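Thrombospondin related anonymous protein (Plasmodium falciparum, PDB 4F1J) probably mediates parasite adhesion to host cells as a membrane-spanning surface protein, through domains that include the magnesium-binding von Willebrand factor A domain described here. Local coordinates at residues A114-P126 with G143-N156. Residues are numbered along the deposited sequence; the frame is centred on the assembly and turned at random.
Sequences ANQLVVILTDGIP and GVKIAVFGIGQGIN. With MG (magnesium ion), chain C.
Leu121 meets Phe149 obliquely, its CD2 lying 3.7 Å from Phe149 CB, while the phenyl ring, with CG anti to the backbone N (chi1 -174°), leads away from strand 115-122 into an edge-to-face contact with Phe191 of helix 184-200. The Gln116 side chain, ending in another flat group and bent at chi2, turns back to the residue before the strand: NE2 donates to Ala114 O from above that carbonyl's plane and also bonds Asp9, and OE1 pairs with Tyr11, so both amide ends are held. Between these groups the strands run parallel, bound by seven backbone hydrogen bonds from Lys145 N to Gln116 O (3.0 Å) through Ile151 N to Thr122 O (2.9 Å), the last distinctly bent (134°). On the face carrying Val118, Ile120 and Thr122, Ile120 CD1 touches both Ile146 CG2 (3.8 Å) and Val148 CG2 (3.9 Å), with Leu163 of helix 157-163 packing on Ile120. Helix 129-141 links the strands in a beta-alpha-beta crossover. Beyond the strand ends, water 2 joins Asp123 O (2.6 Å), Ile151 O and Gly154 N. Asp123 OD1 binds magnesium at 2.1 Å, alongside Ser17, Ser19 and three waters, in the metal ion-dependent adhesion site (MIDAS); water 3 also donates to Asp123 O (2.9 Å). That carbonyl, shared with water 2, thus links the MIDAS, through waters, to the end of strand 145-151 and the loop after it.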
ATOM      1  N   ALA A 114      -1.210 -17.774   3.546  1.00 14.21           N
ATOM      2  CA  ALA A 114      -0.381 -16.577   3.645  1.00 14.09           C
ATOM      3  C   ALA A 114      -0.973 -15.525   4.567  1.00 13.19           C
ATOM      4  O   ALA A 114      -2.207 -15.365   4.623  1.00 12.78           O
ATOM      5  CB  ALA A 114      -0.183 -15.979   2.251  1.00 12.13           C
ATOM      6  N   ASN A 115      -0.098 -14.805   5.274  1.00 12.77           N
ATOM      7  CA  ASN A 115      -0.460 -13.580   5.959  1.00 13.46           C
ATOM      8  C   ASN A 115      -0.990 -12.615   4.890  1.00 12.20           C
ATOM      9  O   ASN A 115      -0.524 -12.645   3.755  1.00 11.44           O
ATOM     10  CB  ASN A 115       0.744 -12.927   6.646  1.00 14.41           C
ATOM     11  CG  ASN A 115       1.279 -13.733   7.817  1.00 19.70           C
ATOM     12  OD1 ASN A 115       0.517 -14.180   8.665  1.00 24.44           O
ATOM     13  ND2 ASN A 115       2.614 -13.902   7.875  1.00 24.70           N
ATOM     14  N   GLN A 116      -2.006 -11.838   5.239  1.00 11.07           N
ATOM     15  CA  GLN A 116      -2.592 -10.868   4.311  1.00  9.77           C
ATOM     16  C   GLN A 116      -2.283  -9.472   4.828  1.00  9.60           C
ATOM     17  O   GLN A 116      -2.649  -9.130   5.961  1.00  9.64           O
ATOM     18  CB  GLN A 116      -4.104 -11.069   4.199  1.00  9.54           C
ATOM     19  CG  GLN A 116      -4.520 -12.484   3.802  1.00  8.98           C
ATOM     20  CD  GLN A 116      -4.135 -12.801   2.384  1.00  9.58           C
ATOM     21  OE1 GLN A 116      -4.458 -12.040   1.490  1.00 11.08           O
ATOM     22  NE2 GLN A 116      -3.446 -13.932   2.156  1.00  8.94           N
ATOM     23  N   LEU A 117      -1.586  -8.688   4.002  1.00  8.96           N
ATOM     24  CA  LEU A 117      -1.091  -7.358   4.372  1.00  8.45           C
ATOM     25  C   LEU A 117      -1.460  -6.356   3.290  1.00  8.37           C
ATOM     26  O   LEU A 117      -1.145  -6.558   2.123  1.00  8.91           O
ATOM     27  CB  LEU A 117       0.436  -7.367   4.539  1.00  8.14           C
ATOM     28  CG  LEU A 117       1.148  -6.031   4.731  1.00  9.01           C
ATOM     29  CD1 LEU A 117       0.681  -5.286   6.024  1.00  8.91           C
ATOM     30  CD2 LEU A 117       2.677  -6.248   4.722  1.00  9.24           C
ATOM     31  N   VAL A 118      -2.075  -5.253   3.699  1.00  8.00           N
ATOM     32  CA  VAL A 118      -2.339  -4.125   2.824  1.00  7.48           C
ATOM     33  C   VAL A 118      -1.335  -3.029   3.180  1.00  7.34           C
ATOM     34  O   VAL A 118      -1.139  -2.707   4.356  1.00  8.24           O
ATOM     35  CB  VAL A 118      -3.801  -3.593   3.002  1.00  8.14           C
ATOM     36  CG1 VAL A 118      -3.993  -2.213   2.320  1.00  7.45           C
ATOM     37  CG2 VAL A 118      -4.820  -4.545   2.449  1.00  7.05           C
ATOM     38  N   VAL A 119      -0.675  -2.464   2.172  1.00  7.38           N
ATOM     39  CA  VAL A 119       0.185  -1.304   2.389  1.00  7.15           C
ATOM     40  C   VAL A 119      -0.295  -0.172   1.509  1.00  7.77           C
ATOM     41  O   VAL A 119      -0.344  -0.312   0.268  1.00  6.82           O
ATOM     42  CB  VAL A 119       1.639  -1.593   2.087  1.00  7.95           C
ATOM     43  CG1 VAL A 119       2.457  -0.331   2.304  1.00  8.11           C
ATOM     44  CG2 VAL A 119       2.143  -2.716   3.007  1.00  9.19           C
ATOM     45  N   ILE A 120      -0.717   0.910   2.170  1.00  7.13           N
ATOM     46  CA  ILE A 120      -1.269   2.093   1.509  1.00  6.99           C
ATOM     47  C   ILE A 120      -0.180   3.184   1.452  1.00  6.88           C
ATOM     48  O   ILE A 120       0.402   3.527   2.475  1.00  8.06           O
ATOM     49  CB  ILE A 120      -2.499   2.631   2.276  1.00  7.20           C
ATOM     50  CG1 ILE A 120      -3.689   1.676   2.175  1.00  6.33           C
ATOM     51  CG2 ILE A 120      -2.872   4.004   1.735  1.00  6.73           C
ATOM     52  CD1 ILE A 120      -4.654   1.717   3.406  1.00  7.56           C
ATOM     53  N   LEU A 121       0.074   3.730   0.265  1.00  6.83           N
ATOM     54  CA  LEU A 121       0.874   4.945   0.096  1.00  8.30           C
ATOM     55  C   LEU A 121      -0.105   6.084  -0.222  1.00  7.98           C
ATOM     56  O   LEU A 121      -0.855   5.999  -1.186  1.00  8.64           O
ATOM     57  CB  LEU A 121       1.893   4.782  -1.030  1.00  8.60           C
ATOM     58  CG  LEU A 121       2.812   3.555  -1.025  1.00 10.21           C
ATOM     59  CD1 LEU A 121       3.787   3.649  -2.220  1.00 11.42           C
ATOM     60  CD2 LEU A 121       3.505   3.394   0.305  1.00 11.93           C
ATOM     61  N   THR A 122      -0.173   7.110   0.632  1.00  8.77           N
ATOM     62  CA  THR A 122      -1.195   8.152   0.414  1.00  8.18           C
ATOM     63  C   THR A 122      -0.690   9.526   0.782  1.00  8.76           C
ATOM     64  O   THR A 122       0.108   9.668   1.680  1.00  7.94           O
ATOM     65  CB  THR A 122      -2.499   7.821   1.188  1.00  9.11           C
ATOM     66  OG1 THR A 122      -3.584   8.682   0.759  1.00  8.80           O
ATOM     67  CG2 THR A 122      -2.290   7.892   2.705  1.00  9.24           C
ATOM     68  N   ASP A 123      -1.210  10.545   0.102  1.00  8.50           N
ATOM     69  CA  ASP A 123      -0.890  11.943   0.445  1.00  9.07           C
ATOM     70  C   ASP A 123      -2.126  12.724   0.911  1.00  9.95           C
ATOM     71  O   ASP A 123      -2.105  13.959   0.935  1.00 10.37           O
ATOM     72  CB  ASP A 123      -0.257  12.640  -0.754  1.00  9.32           C
ATOM     73  CG  ASP A 123      -1.266  13.229  -1.720  1.00 10.43           C
ATOM     74  OD1 ASP A 123      -2.392  12.663  -1.899  1.00  6.80           O
ATOM     75  OD2 ASP A 123      -0.892  14.235  -2.355  1.00 11.05           O
ATOM     76  N   GLY A 124      -3.192  12.010   1.248  1.00  9.69           N
ATOM     77  CA  GLY A 124      -4.452  12.658   1.602  1.00  9.75           C
ATOM     78  C   GLY A 124      -5.308  11.862   2.557  1.00 11.00           C
ATOM     79  O   GLY A 124      -4.892  10.844   3.120  1.00 10.49           O
ATOM     80  N   ILE A 125      -6.519  12.383   2.739  1.00 12.12           N
ATOM     81  CA  ILE A 125      -7.551  11.772   3.539  1.00 12.41           C
ATOM     82  C   ILE A 125      -8.583  11.126   2.589  1.00 11.93           C
ATOM     83  O   ILE A 125      -8.932  11.718   1.553  1.00 12.15           O
ATOM     84  CB  ILE A 125      -8.226  12.847   4.419  1.00 13.16           C
ATOM     85  CG1 ILE A 125      -7.198  13.471   5.385  1.00 15.23           C
ATOM     86  CG2 ILE A 125      -9.355  12.236   5.219  1.00 15.12           C
ATOM     87  CD1 ILE A 125      -7.549  14.869   5.792  1.00 16.50           C
ATOM     88  N   PRO A 126      -9.106   9.944   2.939  1.00 12.24           N
ATOM     89  CA  PRO A 126     -10.090   9.339   2.071  1.00 12.16           C
ATOM     90  C   PRO A 126     -11.331  10.216   1.882  1.00 12.15           C
ATOM     91  O   PRO A 126     -11.737  10.932   2.800  1.00 11.85           O
ATOM     92  CB  PRO A 126     -10.490   8.056   2.812  1.00 11.97           C
ATOM     93  CG  PRO A 126      -9.419   7.825   3.771  1.00 13.65           C
ATOM     94  CD  PRO A 126      -8.838   9.116   4.131  1.00 12.58           C
ATOM     95  N   GLY A 143      -8.641 -11.191   8.878  1.00 12.82           N
ATOM     96  CA  GLY A 143      -7.265 -11.418   9.295  1.00 12.46           C
ATOM     97  C   GLY A 143      -6.248 -10.497   8.640  1.00 12.10           C
ATOM     98  O   GLY A 143      -5.030 -10.657   8.822  1.00 13.11           O
ATOM     99  N   VAL A 144      -6.742  -9.518   7.892  1.00 10.97           N
ATOM    100  CA  VAL A 144      -5.862  -8.622   7.144  1.00 10.48           C
ATOM    101  C   VAL A 144      -5.267  -7.543   8.052  1.00 10.96           C
ATOM    102  O   VAL A 144      -5.990  -6.903   8.831  1.00 10.84           O
ATOM    103  CB  VAL A 144      -6.615  -7.951   5.983  1.00 10.09           C
ATOM    104  CG1 VAL A 144      -5.681  -6.930   5.273  1.00  9.95           C
ATOM    105  CG2 VAL A 144      -7.181  -9.010   4.986  1.00 10.76           C
ATOM    106  N   LYS A 145      -3.945  -7.369   7.972  1.00 10.92           N
ATOM    107  CA  LYS A 145      -3.274  -6.270   8.617  1.00 12.25           C
ATOM    108  C   LYS A 145      -3.128  -5.133   7.594  1.00 10.61           C
ATOM    109  O   LYS A 145      -2.917  -5.394   6.414  1.00  9.86           O
ATOM    110  CB  LYS A 145      -1.911  -6.694   9.160  1.00 13.69           C
ATOM    111  CG  LYS A 145      -2.040  -7.507  10.436  1.00 15.24           C
ATOM    112  CD  LYS A 145      -0.740  -7.691  11.189  1.00 17.21           C
ATOM    113  CE  LYS A 145      -1.008  -8.381  12.544  1.00 20.18           C
ATOM    114  NZ  LYS A 145       0.179  -9.087  13.137  1.00 24.05           N
ATOM    115  N   ILE A 146      -3.217  -3.904   8.080  1.00 10.11           N
ATOM    116  CA  ILE A 146      -3.162  -2.718   7.220  1.00  8.91           C
ATOM    117  C   ILE A 146      -2.062  -1.794   7.705  1.00  8.80           C
ATOM    118  O   ILE A 146      -1.979  -1.499   8.891  1.00  9.26           O
ATOM    119  CB  ILE A 146      -4.513  -1.964   7.217  1.00  9.24           C
ATOM    120  CG1 ILE A 146      -5.671  -2.908   6.772  1.00  9.21           C
ATOM    121  CG2 ILE A 146      -4.410  -0.688   6.318  1.00  9.04           C
ATOM    122  CD1 ILE A 146      -7.092  -2.271   6.872  1.00  9.61           C
ATOM    123  N   ALA A 147      -1.198  -1.363   6.784  1.00  7.93           N
ATOM    124  CA  ALA A 147      -0.136  -0.398   7.068  1.00  7.76           C
ATOM    125  C   ALA A 147      -0.329   0.822   6.188  1.00  7.62           C
ATOM    126  O   ALA A 147      -0.818   0.696   5.078  1.00  7.29           O
ATOM    127  CB  ALA A 147       1.249  -1.026   6.835  1.00  8.25           C
ATOM    128  N   VAL A 148       0.071   1.988   6.684  1.00  6.72           N
ATOM    129  CA  VAL A 148      -0.052   3.228   5.934  1.00  7.51           C
ATOM    130  C   VAL A 148       1.240   4.042   5.982  1.00  7.45           C
ATOM    131  O   VAL A 148       1.818   4.291   7.047  1.00  9.36           O
ATOM    132  CB  VAL A 148      -1.204   4.123   6.454  1.00  6.32           C
ATOM    133  CG1 VAL A 148      -1.209   5.473   5.724  1.00  9.54           C
ATOM    134  CG2 VAL A 148      -2.581   3.429   6.287  1.00  5.91           C
ATOM    135  N   PHE A 149       1.656   4.498   4.813  1.00  8.08           N
ATOM    136  CA  PHE A 149       2.805   5.399   4.663  1.00  8.46           C
ATOM    137  C   PHE A 149       2.236   6.715   4.138  1.00  8.94           C
ATOM    138  O   PHE A 149       1.822   6.802   2.979  1.00  8.90           O
ATOM    139  CB  PHE A 149       3.809   4.789   3.681  1.00  9.20           C
ATOM    140  CG  PHE A 149       5.117   5.553   3.549  1.00  9.32           C
ATOM    141  CD1 PHE A 149       5.236   6.587   2.629  1.00  9.04           C
ATOM    142  CD2 PHE A 149       6.229   5.203   4.311  1.00 10.29           C
ATOM    143  CE1 PHE A 149       6.431   7.271   2.465  1.00  9.99           C
ATOM    144  CE2 PHE A 149       7.434   5.900   4.162  1.00 11.88           C
ATOM    145  CZ  PHE A 149       7.537   6.913   3.240  1.00 11.07           C
ATOM    146  N   GLY A 150       2.215   7.729   4.999  1.00  9.45           N
ATOM    147  CA  GLY A 150       1.647   9.033   4.668  1.00 10.10           C
ATOM    148  C   GLY A 150       2.696   9.989   4.161  1.00 10.15           C
ATOM    149  O   GLY A 150       3.828   9.992   4.638  1.00 10.19           O
ATOM    150  N   ILE A 151       2.310  10.823   3.207  1.00 10.58           N
ATOM    151  CA  ILE A 151       3.254  11.704   2.528  1.00 10.77           C
ATOM    152  C   ILE A 151       2.737  13.133   2.490  1.00 11.16           C
ATOM    153  O   ILE A 151       1.632  13.381   2.049  1.00 11.45           O
ATOM    154  CB  ILE A 151       3.497  11.285   1.080  1.00 11.23           C
ATOM    155  CG1 ILE A 151       3.829   9.800   1.002  1.00 11.61           C
ATOM    156  CG2 ILE A 151       4.627  12.119   0.486  1.00 10.12           C
ATOM    157  CD1 ILE A 151       3.818   9.235  -0.381  1.00 12.61           C
ATOM    158  N   GLY A 152       3.576  14.064   2.916  1.00 11.93           N
ATOM    159  CA  GLY A 152       3.295  15.472   2.728  1.00 11.79           C
ATOM    160  C   GLY A 152       2.347  16.008   3.768  1.00 13.09           C
ATOM    161  O   GLY A 152       2.047  15.355   4.792  1.00 13.57           O
ATOM    162  N   GLN A 153       1.829  17.202   3.477  1.00 14.17           N
ATOM    163  CA  GLN A 153       1.043  17.958   4.440  1.00 15.31           C
ATOM    164  C   GLN A 153      -0.469  17.749   4.392  1.00 15.04           C
ATOM    165  O   GLN A 153      -1.184  18.272   5.247  1.00 16.07           O
ATOM    166  CB  GLN A 153       1.366  19.448   4.288  1.00 16.39           C
ATOM    167  CG  GLN A 153       2.768  19.812   4.721  1.00 18.37           C
ATOM    168  CD  GLN A 153       2.972  19.644   6.215  1.00 20.79           C
ATOM    169  N   GLY A 154      -0.960  16.976   3.428  1.00 14.39           N
ATOM    170  CA  GLY A 154      -2.386  16.778   3.249  1.00 13.74           C
ATOM    171  C   GLY A 154      -2.994  15.597   3.990  1.00 12.91           C
ATOM    172  O   GLY A 154      -4.208  15.410   3.936  1.00 13.33           O
ATOM    173  N   ILE A 155      -2.161  14.817   4.681  1.00 12.28           N
ATOM    174  CA  ILE A 155      -2.608  13.649   5.415  1.00 12.14           C
ATOM    175  C   ILE A 155      -3.208  14.055   6.754  1.00 12.85           C
ATOM    176  O   ILE A 155      -2.978  15.176   7.261  1.00 12.66           O
ATOM    177  CB  ILE A 155      -1.464  12.630   5.672  1.00 10.86           C
ATOM    178  CG1 ILE A 155      -0.284  13.281   6.412  1.00 10.36           C
ATOM    179  CG2 ILE A 155      -0.963  12.018   4.358  1.00 12.27           C
ATOM    180  CD1 ILE A 155       0.771  12.270   6.914  1.00 12.62           C
ATOM    181  N   ASN A 156      -3.966  13.130   7.333  1.00 13.31           N
ATOM    182  CA  ASN A 156      -4.380  13.232   8.705  1.00 12.42           C
ATOM    183  C   ASN A 156      -3.796  12.069   9.510  1.00 12.00           C
ATOM    184  O   ASN A 156      -4.140  10.916   9.307  1.00 12.17           O
ATOM    185  CB  ASN A 156      -5.898  13.267   8.846  1.00 13.36           C
ATOM    186  CG  ASN A 156      -6.317  13.568  10.258  1.00 13.33           C
ATOM    187  OD1 ASN A 156      -6.567  12.665  11.055  1.00 13.18           O
ATOM    188  ND2 ASN A 156      -6.263  14.843  10.617  1.00 12.96           N
TER
HETATM  189 MG    MG C 301      -4.187  13.476  -2.487  1.00 11.29          MG
HETATM  190  O   HOH W   1      -3.360 -12.438   7.755  1.00 19.59           O
HETATM  191  O   HOH W   2       0.024  15.470   1.241  1.00 11.01           O
HETATM  192  O   HOH W   3      -4.175  14.779  -0.929  1.00  9.83           O
HETATM  193  O   HOH W   4      -4.328  10.752   5.844  1.00 13.55           O
HETATM  194  O   HOH W   5      -5.038  11.752  -1.551  1.00  8.55           O
HETATM  195  O   HOH W   6      -5.920  14.316  -2.942  1.00  9.71           O